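Local coordinates for cellulose 1,4-beta-cellobiosidase (Thermobifida fusca, PDB 4JJJ), which probably hydrolyses cellulose as a cellobiohydrolase, this chain being its family 48 glycoside hydrolase domain, at residues E60-R65 against A629-D634. The protein carries 1 engineered substitution. Sequence-based numbering, arbitrary orientation.
With ZN (zinc ion), chain S.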
loop_
_atom_site.group_PDB
_atom_site.type_symbol
_atom_site.label_atom_id
_atom_site.label_comp_id
_atom_site.label_asym_id
_atom_site.label_seq_id
_atom_site.Cartn_x
_atom_site.Cartn_y
_atom_site.Cartn_z
ATOM N N GLU A 60 -1.633 -11.535 -14.580
ATOM C CA GLU A 60 -1.997 -12.890 -14.980
ATOM C C GLU A 60 -3.470 -13.120 -15.087
ATOM O O GLU A 60 -3.873 -13.975 -15.877
ATOM C CB GLU A 60 -1.295 -13.922 -14.042
ATOM C CG GLU A 60 0.228 -13.855 -14.049
ATOM C CD GLU A 60 0.927 -14.182 -15.318
ATOM O OE1 GLU A 60 0.293 -14.123 -16.427
ATOM O OE2 GLU A 60 2.148 -14.422 -15.196
ATOM N N ALA A 61 -4.272 -12.324 -14.369
ATOM C CA ALA A 61 -5.724 -12.516 -14.529
ATOM C C ALA A 61 -6.143 -12.037 -15.907
ATOM O O ALA A 61 -6.983 -12.652 -16.615
ATOM C CB ALA A 61 -6.478 -11.772 -13.398
ATOM N N TYR A 62 -5.637 -10.894 -16.357
ATOM C CA TYR A 62 -5.896 -10.402 -17.721
ATOM C C TYR A 62 -5.303 -11.353 -18.749
ATOM O O TYR A 62 -5.920 -11.570 -19.783
ATOM C CB TYR A 62 -5.385 -8.990 -17.962
ATOM C CG TYR A 62 -6.462 -7.926 -17.748
ATOM C CD1 TYR A 62 -6.365 -7.017 -16.723
ATOM C CD2 TYR A 62 -7.527 -7.890 -18.587
ATOM C CE1 TYR A 62 -7.331 -6.050 -16.522
ATOM C CE2 TYR A 62 -8.533 -6.939 -18.385
ATOM C CZ TYR A 62 -8.408 -5.986 -17.353
ATOM O OH TYR A 62 -9.401 -5.023 -17.039
ATOM N N TYR A 63 -4.184 -11.968 -18.484
ATOM C CA TYR A 63 -3.698 -13.007 -19.353
ATOM C C TYR A 63 -4.694 -14.149 -19.484
ATOM O O TYR A 63 -4.953 -14.635 -20.605
ATOM C CB TYR A 63 -2.313 -13.512 -18.914
ATOM C CG TYR A 63 -1.699 -14.499 -19.933
ATOM C CD1 TYR A 63 -1.156 -14.004 -21.112
ATOM C CD2 TYR A 63 -1.811 -15.842 -19.731
ATOM C CE1 TYR A 63 -0.603 -14.887 -22.030
ATOM C CE2 TYR A 63 -1.271 -16.762 -20.638
ATOM C CZ TYR A 63 -0.691 -16.251 -21.769
ATOM O OH TYR A 63 -0.185 -17.101 -22.804
ATOM N N GLY A 64 -5.259 -14.626 -18.386
ATOM C CA GLY A 64 -6.379 -15.559 -18.458
ATOM C C GLY A 64 -7.549 -15.132 -19.245
ATOM O O GLY A 64 -8.134 -15.902 -19.992
ATOM N N ARG A 65 -7.939 -13.879 -19.119
ATOM C CA ARG A 65 -9.050 -13.341 -19.894
ATOM C C ARG A 65 -8.796 -13.451 -21.370
ATOM O O ARG A 65 -9.647 -13.914 -22.145
ATOM C CB ARG A 65 -9.353 -11.881 -19.566
ATOM C CG ARG A 65 -10.501 -11.285 -20.357
ATOM C CD ARG A 65 -10.785 -9.800 -20.122
ATOM N NE ARG A 65 -12.035 -9.501 -20.820
ATOM C CZ ARG A 65 -12.147 -9.308 -22.111
ATOM N NH1 ARG A 65 -11.112 -9.079 -22.940
ATOM N NH2 ARG A 65 -13.383 -9.254 -22.583
ATOM N N ALA A 629 -4.508 -1.417 -18.703
ATOM C CA ALA A 629 -5.244 -0.343 -19.367
ATOM C C ALA A 629 -5.526 -0.751 -20.825
ATOM O O ALA A 629 -6.594 -0.544 -21.337
ATOM C CB ALA A 629 -4.481 1.006 -19.279
ATOM N N PHE A 630 -4.519 -1.307 -21.461
ATOM C CA PHE A 630 -4.712 -1.826 -22.825
ATOM C C PHE A 630 -5.728 -2.941 -22.879
ATOM O O PHE A 630 -6.637 -2.920 -23.749
ATOM C CB PHE A 630 -3.400 -2.311 -23.426
ATOM C CG PHE A 630 -2.333 -1.240 -23.567
ATOM C CD1 PHE A 630 -2.627 0.143 -23.767
ATOM C CD2 PHE A 630 -1.010 -1.642 -23.653
ATOM C CE1 PHE A 630 -1.588 1.079 -23.954
ATOM C CE2 PHE A 630 0.031 -0.708 -23.810
ATOM C CZ PHE A 630 -0.240 0.612 -24.028
ATOM N N ALA A 631 -5.562 -3.883 -21.962
ATOM C CA ALA A 631 -6.556 -4.982 -21.877
ATOM C C ALA A 631 -7.956 -4.495 -21.567
ATOM O O ALA A 631 -8.924 -5.021 -22.115
ATOM C CB ALA A 631 -6.124 -6.031 -20.945
ATOM N N ALA A 632 -8.115 -3.521 -20.641
ATOM C CA ALA A 632 -9.414 -2.981 -20.299
ATOM C C ALA A 632 -10.056 -2.361 -21.510
ATOM O O ALA A 632 -11.291 -2.379 -21.662
ATOM C CB ALA A 632 -9.348 -2.000 -19.160
ATOM N N HIS A 633 -9.272 -1.692 -22.329
ATOM C CA HIS A 633 -9.846 -1.027 -23.501
ATOM C C HIS A 633 -10.622 -2.064 -24.331
ATOM O O HIS A 633 -11.740 -1.819 -24.720
ATOM C CB HIS A 633 -8.807 -0.299 -24.372
ATOM C CG HIS A 633 -9.409 0.248 -25.656
ATOM N ND1 HIS A 633 -9.764 -0.565 -26.711
ATOM C CD2 HIS A 633 -9.738 1.500 -26.018
ATOM C CE1 HIS A 633 -10.298 0.176 -27.659
ATOM N NE2 HIS A 633 -10.287 1.422 -27.255
ATOM N N ASP A 634 -10.016 -3.205 -24.627
ATOM C CA ASP A 634 -10.741 -4.154 -25.474
ATOM C C ASP A 634 -11.868 -4.885 -24.751
ATOM O O ASP A 634 -12.885 -5.184 -25.320
ATOM C CB ASP A 634 -9.800 -5.081 -26.187
ATOM C CG ASP A 634 -9.256 -4.427 -27.520
ATOM O OD1 ASP A 634 -9.368 -3.151 -27.716
ATOM O OD2 ASP A 634 -8.786 -5.238 -28.359
HETATM ZN ZN ZN S . -10.731 2.922 -28.512
HETATM O O HOH W 1 -8.649 -7.809 -22.519
HETATM O O HOH W 2 -13.714 -8.006 -25.422
HETATM O O HOH W 3 -9.384 2.944 -30.060
#
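Tyr-62 lays one face of its ring over the methyl group of Ala-631, in a CH-pi contact in which Ala-631 CB lies 3.8 Å from the centroid of the Tyr-62 ring and 29° off the ring normal. The methyl is displaced toward one side of the ring, and CD2 of Tyr-62 comes within 3.3 Å of Ala-631 CB. Farther out, the hydroxyl of Tyr-62 passes Ala-632, its OH 3.7 Å from that residue's CB, before ending in a hydrogen bond to Glu-635 one turn on. Small side chains suit both positions on helix 620-637: a single methyl lets the flat ring settle close to the backbone, and the CA atoms of Tyr-62 and Ala-631 are only 6.9 Å apart. Shortening Tyr-62 to an alanine is likely to open a gap above the methyl of Ala-631 and leave Glu-635 without its hydroxyl partner.

Beside this apolar patch the link is made through water. Arg-65 is stretched out, CG anti to the backbone N (chi1 180°), which carries its guanidinium toward the other helix; NH1 and NH2 each give a hydrogen bond to a separate water, and these waters donate in turn to the carbonyl oxygens of Ala-631 and Asp-634. Trp-239 meets the same arginine in a cation-pi contact.

On helix 620-637, His-633 binds a zinc ion through NE2 at 2.0 Å, together with Glu-526 and a water. Its ND1 donates a 2.8 Å hydrogen bond to Asp-634 OD1, which lies nearly in the imidazole plane; this second-shell carboxylate limits rotation of the ring and would probably make NE2 a stronger donor to the metal. The contact joins helices 50-67 and 620-637, far apart in sequence, with helix 2-14 also packing on Tyr-62 and Ala-631, in the (alpha/alpha)6 barrel characteristic of family 48 glycoside hydrolases.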